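Long-range contact in amine oxidase (Emericella nidulans, PDB 3PGB), which probably oxidises primary amines with a copper ion and a topaquinone cofactor formed from one of its own tyrosines: residues Tyr507-Phe519 with Ile523-Val535. Sequence-based numbering, arbitrary orientation.
Sequences YIQSAYYANNQDF and IHDSLSGSMHDHV. With CU (copper (II) ion), chain D.
A511 and S528 form an antiparallel hydrogen-bonded pair, with A511 N giving to S528 O at 3.1 Å and S528 N to A511 O at 2.8 Å; the next pair, Y512 with L527, is non-hydrogen-bonded. A type II beta turn from Y513 to N516 then brings the chain back across S528. N516 presents ND2 to S528 OG at 3.3 Å, the acceptor lying in the amide plane, its chi1 of -154° turning CG away from the backbone N, while its OD1 is held by N392. S528 OG also accepts from S530 N at 3.0 Å, closing an ST turn, and meets a water that donates to N516 O, so the S528 hydroxyl joins the turn to the neighbouring strand. Beside it, A511 CB packs against the CB and OG of S530. At the other end Y513, its CG set between backbone N and carbonyl carbon (chi1 86°), lays CD2 obliquely along S526, 3.7 Å from S526 CB. M531 bends its chain so that SD lies 5.5 Å from the centroid of the F519 ring, approaching it obliquely, a Met-aromatic contact. I508 CD1 meets I523 CD1 and the carbonyl of G529. A second water donates to Q509 O and G529 O and takes a weak bond from H532 ND1. Copper, 2.0 Å from H532 NE2, holds that ring, and the weak water bond may add to this; H534 NE2 and H698 also bind the metal. A small three-stranded antiparallel sheet, with a classic beta bulge at I523-H524 opposite L527, thus leads, through 529-531, into the His-X-His pair of the copper site of the copper amine oxidases.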
ATOM      1  N   TYR A 507      -3.739 -22.081   2.038  1.00 13.04           N
ATOM      2  CA  TYR A 507      -4.358 -22.587   3.258  1.00 13.09           C
ATOM      3  C   TYR A 507      -3.592 -22.144   4.483  1.00 13.53           C
ATOM      4  O   TYR A 507      -2.365 -22.160   4.498  1.00 14.03           O
ATOM      5  CB  TYR A 507      -4.413 -24.113   3.236  1.00 12.89           C
ATOM      6  CG  TYR A 507      -5.542 -24.660   2.410  1.00 12.25           C
ATOM      7  CD1 TYR A 507      -5.355 -24.998   1.080  1.00 12.00           C
ATOM      8  CD2 TYR A 507      -6.800 -24.836   2.956  1.00 11.86           C
ATOM      9  CE1 TYR A 507      -6.391 -25.496   0.318  1.00 11.23           C
ATOM     10  CE2 TYR A 507      -7.839 -25.339   2.204  1.00 11.98           C
ATOM     11  CZ  TYR A 507      -7.627 -25.663   0.881  1.00 11.40           C
ATOM     12  OH  TYR A 507      -8.651 -26.163   0.114  1.00 11.98           O
ATOM     13  N   ILE A 508      -4.318 -21.756   5.521  1.00 13.92           N
ATOM     14  CA  ILE A 508      -3.692 -21.443   6.785  1.00 14.10           C
ATOM     15  C   ILE A 508      -3.336 -22.755   7.481  1.00 14.73           C
ATOM     16  O   ILE A 508      -3.962 -23.786   7.230  1.00 14.77           O
ATOM     17  CB  ILE A 508      -4.596 -20.553   7.682  1.00 13.97           C
ATOM     18  CG1 ILE A 508      -5.826 -21.314   8.187  1.00 13.88           C
ATOM     19  CG2 ILE A 508      -5.009 -19.295   6.927  1.00 13.42           C
ATOM     20  CD1 ILE A 508      -6.669 -20.524   9.200  1.00 13.79           C
ATOM     21  N   GLN A 509      -2.317 -22.726   8.334  1.00 15.34           N
ATOM     22  CA  GLN A 509      -2.066 -23.851   9.214  1.00 15.60           C
ATOM     23  C   GLN A 509      -2.873 -23.619  10.473  1.00 15.93           C
ATOM     24  O   GLN A 509      -2.552 -22.752  11.293  1.00 16.04           O
ATOM     25  CB  GLN A 509      -0.591 -24.040   9.536  1.00 15.59           C
ATOM     26  CG  GLN A 509      -0.351 -25.366  10.224  1.00 15.97           C
ATOM     27  CD  GLN A 509       1.101 -25.670  10.407  1.00 16.56           C
ATOM     28  OE1 GLN A 509       1.631 -25.555  11.510  1.00 18.67           O
ATOM     29  NE2 GLN A 509       1.767 -26.053   9.328  1.00 16.29           N
ATOM     30  N   SER A 510      -3.919 -24.426  10.607  1.00 16.25           N
ATOM     31  CA  SER A 510      -4.971 -24.226  11.588  1.00 16.31           C
ATOM     32  C   SER A 510      -4.530 -24.654  12.981  1.00 16.00           C
ATOM     33  O   SER A 510      -3.420 -25.143  13.166  1.00 16.26           O
ATOM     34  CB  SER A 510      -6.187 -25.038  11.144  1.00 16.38           C
ATOM     35  OG  SER A 510      -7.300 -24.829  11.974  1.00 18.53           O
ATOM     36  N   ALA A 511      -5.404 -24.444  13.960  1.00 15.80           N
ATOM     37  CA  ALA A 511      -5.189 -24.912  15.326  1.00 15.63           C
ATOM     38  C   ALA A 511      -6.507 -25.432  15.879  1.00 15.58           C
ATOM     39  O   ALA A 511      -7.570 -24.918  15.530  1.00 15.68           O
ATOM     40  CB  ALA A 511      -4.658 -23.785  16.197  1.00 15.61           C
ATOM     41  N   TYR A 512      -6.441 -26.456  16.727  1.00 15.55           N
ATOM     42  CA  TYR A 512      -7.642 -27.002  17.361  1.00 15.36           C
ATOM     43  C   TYR A 512      -8.224 -25.963  18.307  1.00 15.44           C
ATOM     44  O   TYR A 512      -7.484 -25.248  18.985  1.00 15.71           O
ATOM     45  CB  TYR A 512      -7.329 -28.303  18.112  1.00 15.33           C
ATOM     46  CG  TYR A 512      -8.555 -29.136  18.428  1.00 14.50           C
ATOM     47  CD1 TYR A 512      -9.279 -29.761  17.410  1.00 14.26           C
ATOM     48  CD2 TYR A 512      -8.985 -29.309  19.736  1.00 13.94           C
ATOM     49  CE1 TYR A 512     -10.404 -30.530  17.692  1.00 13.79           C
ATOM     50  CE2 TYR A 512     -10.108 -30.068  20.029  1.00 14.38           C
ATOM     51  CZ  TYR A 512     -10.808 -30.679  19.005  1.00 14.30           C
ATOM     52  OH  TYR A 512     -11.912 -31.430  19.302  1.00 13.95           O
ATOM     53  N   TYR A 513      -9.549 -25.878  18.348  1.00 15.68           N
ATOM     54  CA  TYR A 513     -10.232 -24.783  19.053  1.00 15.50           C
ATOM     55  C   TYR A 513     -10.054 -24.851  20.561  1.00 15.74           C
ATOM     56  O   TYR A 513      -9.977 -23.814  21.222  1.00 15.89           O
ATOM     57  CB  TYR A 513     -11.726 -24.770  18.726  1.00 15.36           C
ATOM     58  CG  TYR A 513     -12.578 -25.680  19.590  1.00 15.42           C
ATOM     59  CD1 TYR A 513     -13.344 -25.162  20.630  1.00 15.63           C
ATOM     60  CD2 TYR A 513     -12.615 -27.057  19.368  1.00 15.62           C
ATOM     61  CE1 TYR A 513     -14.128 -25.990  21.430  1.00 16.02           C
ATOM     62  CE2 TYR A 513     -13.400 -27.895  20.158  1.00 15.72           C
ATOM     63  CZ  TYR A 513     -14.152 -27.356  21.186  1.00 15.97           C
ATOM     64  OH  TYR A 513     -14.926 -28.176  21.969  1.00 15.24           O
ATOM     65  N   ALA A 514      -9.981 -26.071  21.090  1.00 15.81           N
ATOM     66  CA  ALA A 514     -10.125 -26.310  22.520  1.00 15.90           C
ATOM     67  C   ALA A 514      -9.122 -25.509  23.338  1.00 15.90           C
ATOM     68  O   ALA A 514      -7.918 -25.693  23.205  1.00 15.76           O
ATOM     69  CB  ALA A 514     -10.001 -27.803  22.829  1.00 16.04           C
ATOM     70  N   ASN A 515      -9.639 -24.597  24.157  1.00 16.08           N
ATOM     71  CA  ASN A 515      -8.837 -23.850  25.121  1.00 16.32           C
ATOM     72  C   ASN A 515      -7.797 -22.919  24.490  1.00 16.60           C
ATOM     73  O   ASN A 515      -6.827 -22.537  25.151  1.00 16.58           O
ATOM     74  CB  ASN A 515      -8.138 -24.811  26.085  1.00 16.39           C
ATOM     75  CG  ASN A 515      -9.030 -25.954  26.507  1.00 16.51           C
ATOM     76  OD1 ASN A 515     -10.048 -25.748  27.173  1.00 16.58           O
ATOM     77  ND2 ASN A 515      -8.666 -27.168  26.103  1.00 15.46           N
ATOM     78  N   ASN A 516      -8.005 -22.537  23.229  1.00 16.75           N
ATOM     79  CA  ASN A 516      -7.048 -21.682  22.521  1.00 17.02           C
ATOM     80  C   ASN A 516      -7.527 -20.222  22.412  1.00 17.15           C
ATOM     81  O   ASN A 516      -7.163 -19.513  21.479  1.00 17.07           O
ATOM     82  CB  ASN A 516      -6.784 -22.264  21.131  1.00 17.14           C
ATOM     83  CG  ASN A 516      -5.430 -21.872  20.575  1.00 17.01           C
ATOM     84  OD1 ASN A 516      -4.422 -21.944  21.272  1.00 17.86           O
ATOM     85  ND2 ASN A 516      -5.400 -21.472  19.307  1.00 16.81           N
ATOM     86  N   GLN A 517      -8.319 -19.781  23.389  1.00 17.32           N
ATOM     87  CA  GLN A 517      -8.971 -18.473  23.353  1.00 17.59           C
ATOM     88  C   GLN A 517      -8.002 -17.301  23.283  1.00 17.33           C
ATOM     89  O   GLN A 517      -8.341 -16.263  22.718  1.00 17.53           O
ATOM     90  CB  GLN A 517      -9.849 -18.270  24.593  1.00 17.89           C
ATOM     91  CG  GLN A 517     -11.097 -19.137  24.642  1.00 19.76           C
ATOM     92  CD  GLN A 517     -10.874 -20.450  25.371  1.00 21.58           C
ATOM     93  OE1 GLN A 517      -9.740 -20.916  25.499  1.00 21.66           O
ATOM     94  NE2 GLN A 517     -11.959 -21.043  25.868  1.00 22.65           N
ATOM     95  N   ASP A 518      -6.818 -17.464  23.875  1.00 16.93           N
ATOM     96  CA  ASP A 518      -5.843 -16.378  23.991  1.00 16.87           C
ATOM     97  C   ASP A 518      -4.915 -16.264  22.779  1.00 16.52           C
ATOM     98  O   ASP A 518      -4.062 -15.369  22.725  1.00 16.32           O
ATOM     99  CB  ASP A 518      -5.020 -16.539  25.282  1.00 16.97           C
ATOM    100  CG  ASP A 518      -5.837 -16.246  26.549  1.00 17.46           C
ATOM    101  OD1 ASP A 518      -7.069 -16.073  26.465  1.00 19.06           O
ATOM    102  OD2 ASP A 518      -5.244 -16.184  27.636  1.00 17.79           O
ATOM    103  N   PHE A 519      -5.096 -17.150  21.804  1.00 16.27           N
ATOM    104  CA  PHE A 519      -4.181 -17.254  20.674  1.00 16.10           C
ATOM    105  C   PHE A 519      -4.906 -17.314  19.331  1.00 16.27           C
ATOM    106  O   PHE A 519      -4.385 -17.886  18.372  1.00 16.47           O
ATOM    107  CB  PHE A 519      -3.296 -18.490  20.840  1.00 15.89           C
ATOM    108  CG  PHE A 519      -2.528 -18.519  22.127  1.00 15.25           C
ATOM    109  CD1 PHE A 519      -1.220 -18.054  22.183  1.00 15.36           C
ATOM    110  CD2 PHE A 519      -3.106 -19.018  23.278  1.00 14.23           C
ATOM    111  CE1 PHE A 519      -0.504 -18.086  23.374  1.00 15.15           C
ATOM    112  CE2 PHE A 519      -2.404 -19.048  24.467  1.00 14.62           C
ATOM    113  CZ  PHE A 519      -1.096 -18.584  24.516  1.00 14.70           C
ATOM    114  N   ILE A 523     -13.090 -20.046  14.301  1.00 16.87           N
ATOM    115  CA  ILE A 523     -13.632 -19.712  12.976  1.00 16.78           C
ATOM    116  C   ILE A 523     -14.448 -20.832  12.318  1.00 16.72           C
ATOM    117  O   ILE A 523     -15.021 -20.625  11.244  1.00 16.51           O
ATOM    118  CB  ILE A 523     -12.508 -19.249  12.014  1.00 16.87           C
ATOM    119  CG1 ILE A 523     -11.466 -20.354  11.801  1.00 16.60           C
ATOM    120  CG2 ILE A 523     -11.841 -17.984  12.559  1.00 16.69           C
ATOM    121  CD1 ILE A 523     -10.508 -20.052  10.691  1.00 16.92           C
ATOM    122  N   HIS A 524     -14.502 -22.004  12.955  1.00 16.80           N
ATOM    123  CA  HIS A 524     -15.346 -23.116  12.483  1.00 16.94           C
ATOM    124  C   HIS A 524     -15.694 -24.086  13.620  1.00 16.94           C
ATOM    125  O   HIS A 524     -15.155 -23.978  14.715  1.00 17.00           O
ATOM    126  CB  HIS A 524     -14.675 -23.866  11.329  1.00 16.85           C
ATOM    127  CG  HIS A 524     -15.639 -24.351  10.294  1.00 17.25           C
ATOM    128  ND1 HIS A 524     -15.928 -25.687  10.111  1.00 17.71           N
ATOM    129  CD2 HIS A 524     -16.398 -23.675   9.400  1.00 17.20           C
ATOM    130  CE1 HIS A 524     -16.815 -25.813   9.142  1.00 17.49           C
ATOM    131  NE2 HIS A 524     -17.119 -24.608   8.694  1.00 17.49           N
ATOM    132  N   ASP A 525     -16.589 -25.032  13.343  1.00 17.10           N
ATOM    133  CA  ASP A 525     -17.171 -25.924  14.366  1.00 17.30           C
ATOM    134  C   ASP A 525     -16.185 -26.326  15.464  1.00 16.74           C
ATOM    135  O   ASP A 525     -16.515 -26.265  16.647  1.00 16.69           O
ATOM    136  CB  ASP A 525     -17.780 -27.185  13.727  1.00 17.58           C
ATOM    137  CG  ASP A 525     -18.810 -26.867  12.636  1.00 19.47           C
ATOM    138  OD1 ASP A 525     -19.667 -27.739  12.347  1.00 21.83           O
ATOM    139  OD2 ASP A 525     -18.760 -25.754  12.058  1.00 21.08           O
ATOM    140  N   SER A 526     -14.979 -26.723  15.073  1.00 16.44           N
ATOM    141  CA  SER A 526     -13.932 -27.076  16.037  1.00 16.12           C
ATOM    142  C   SER A 526     -12.570 -26.522  15.618  1.00 16.04           C
ATOM    143  O   SER A 526     -11.527 -27.142  15.859  1.00 15.66           O
ATOM    144  CB  SER A 526     -13.873 -28.596  16.207  1.00 16.15           C
ATOM    145  OG  SER A 526     -15.074 -29.075  16.780  1.00 15.85           O
ATOM    146  N   LEU A 527     -12.590 -25.331  15.016  1.00 16.07           N
ATOM    147  CA  LEU A 527     -11.412 -24.767  14.363  1.00 15.96           C
ATOM    148  C   LEU A 527     -11.028 -23.408  14.932  1.00 15.94           C
ATOM    149  O   LEU A 527     -11.878 -22.533  15.083  1.00 16.00           O
ATOM    150  CB  LEU A 527     -11.657 -24.623  12.859  1.00 15.90           C
ATOM    151  CG  LEU A 527     -10.400 -24.515  11.990  1.00 15.89           C
ATOM    152  CD1 LEU A 527      -9.661 -25.832  12.031  1.00 16.17           C
ATOM    153  CD2 LEU A 527     -10.740 -24.149  10.560  1.00 15.33           C
ATOM    154  N   SER A 528      -9.743 -23.250  15.245  1.00 15.86           N
ATOM    155  CA  SER A 528      -9.167 -21.952  15.554  1.00 15.49           C
ATOM    156  C   SER A 528      -8.334 -21.477  14.381  1.00 15.16           C
ATOM    157  O   SER A 528      -7.566 -22.244  13.802  1.00 14.74           O
ATOM    158  CB  SER A 528      -8.278 -22.020  16.788  1.00 15.59           C
ATOM    159  OG  SER A 528      -7.553 -20.812  16.937  1.00 15.85           O
ATOM    160  N   GLY A 529      -8.480 -20.199  14.048  1.00 14.86           N
ATOM    161  CA  GLY A 529      -7.681 -19.595  13.004  1.00 14.74           C
ATOM    162  C   GLY A 529      -6.220 -19.525  13.390  1.00 14.70           C
ATOM    163  O   GLY A 529      -5.360 -19.508  12.513  1.00 14.67           O
ATOM    164  N   SER A 530      -5.950 -19.496  14.701  1.00 14.64           N
ATOM    165  CA  SER A 530      -4.593 -19.484  15.257  1.00 14.38           C
ATOM    166  C   SER A 530      -3.987 -18.089  15.088  1.00 14.68           C
ATOM    167  O   SER A 530      -4.720 -17.107  14.921  1.00 14.82           O
ATOM    168  CB  SER A 530      -3.715 -20.572  14.612  1.00 14.63           C
ATOM    169  OG  SER A 530      -2.628 -20.957  15.439  1.00 13.69           O
ATOM    170  N   MET A 531      -2.659 -17.995  15.167  1.00 14.64           N
ATOM    171  CA  MET A 531      -1.966 -16.737  14.924  1.00 14.64           C
ATOM    172  C   MET A 531      -0.536 -17.001  14.501  1.00 14.50           C
ATOM    173  O   MET A 531       0.063 -17.981  14.929  1.00 14.47           O
ATOM    174  CB  MET A 531      -1.996 -15.844  16.169  1.00 14.87           C
ATOM    175  CG  MET A 531      -1.352 -16.436  17.413  1.00 15.40           C
ATOM    176  SD  MET A 531      -1.556 -15.393  18.873  1.00 16.99           S
ATOM    177  CE  MET A 531      -0.694 -13.903  18.352  1.00 16.53           C
ATOM    178  N   HIS A 532       0.002 -16.136  13.648  1.00 14.46           N
ATOM    179  CA  HIS A 532       1.391 -16.258  13.226  1.00 14.69           C
ATOM    180  C   HIS A 532       1.920 -14.963  12.626  1.00 14.85           C
ATOM    181  O   HIS A 532       1.153 -14.156  12.097  1.00 15.04           O
ATOM    182  CB  HIS A 532       1.564 -17.411  12.224  1.00 14.67           C
ATOM    183  CG  HIS A 532       0.680 -17.306  11.019  1.00 14.82           C
ATOM    184  ND1 HIS A 532      -0.598 -17.819  10.986  1.00 14.13           N
ATOM    185  CD2 HIS A 532       0.888 -16.738   9.807  1.00 15.48           C
ATOM    186  CE1 HIS A 532      -1.140 -17.567   9.808  1.00 15.49           C
ATOM    187  NE2 HIS A 532      -0.259 -16.916   9.071  1.00 15.09           N
ATOM    188  N   ASP A 533       3.231 -14.765  12.735  1.00 14.91           N
ATOM    189  CA  ASP A 533       3.904 -13.659  12.065  1.00 14.97           C
ATOM    190  C   ASP A 533       4.596 -14.171  10.805  1.00 15.06           C
ATOM    191  O   ASP A 533       5.338 -15.159  10.845  1.00 15.02           O
ATOM    192  CB  ASP A 533       4.942 -13.005  12.980  1.00 14.97           C
ATOM    193  CG  ASP A 533       4.339 -11.995  13.951  1.00 15.63           C
ATOM    194  OD1 ASP A 533       3.103 -11.772  13.942  1.00 15.06           O
ATOM    195  OD2 ASP A 533       5.125 -11.416  14.733  1.00 16.01           O
ATOM    196  N   HIS A 534       4.326 -13.508   9.686  1.00 14.88           N
ATOM    197  CA  HIS A 534       5.101 -13.701   8.480  1.00 14.86           C
ATOM    198  C   HIS A 534       6.202 -12.664   8.520  1.00 14.87           C
ATOM    199  O   HIS A 534       5.922 -11.468   8.667  1.00 15.24           O
ATOM    200  CB  HIS A 534       4.263 -13.452   7.231  1.00 14.97           C
ATOM    201  CG  HIS A 534       3.214 -14.485   6.979  1.00 14.85           C
ATOM    202  ND1 HIS A 534       3.487 -15.689   6.371  1.00 14.72           N
ATOM    203  CD2 HIS A 534       1.882 -14.474   7.216  1.00 14.72           C
ATOM    204  CE1 HIS A 534       2.371 -16.384   6.260  1.00 15.23           C
ATOM    205  NE2 HIS A 534       1.381 -15.668   6.764  1.00 14.76           N
ATOM    206  N   VAL A 535       7.448 -13.107   8.407  1.00 14.34           N
ATOM    207  CA  VAL A 535       8.556 -12.177   8.247  1.00 14.08           C
ATOM    208  C   VAL A 535       9.428 -12.729   7.142  1.00 13.80           C
ATOM    209  O   VAL A 535       9.888 -13.866   7.228  1.00 13.40           O
ATOM    210  CB  VAL A 535       9.380 -11.993   9.545  1.00 14.08           C
ATOM    211  CG1 VAL A 535      10.394 -10.881   9.365  1.00 13.51           C
ATOM    212  CG2 VAL A 535       8.479 -11.691  10.731  1.00 13.57           C
TER
HETATM  213 CU    CU D 901      -0.612 -15.985   7.294  1.00 23.17          CU
HETATM  214  O   HOH W   1      -2.670 -19.746  11.408  1.00 12.70           O
HETATM  215  O   HOH W   2      -8.587 -19.542  19.113  1.00 24.74           O
HETATM  216  O   HOH W   3      -1.224 -17.968   5.933  1.00 17.59           O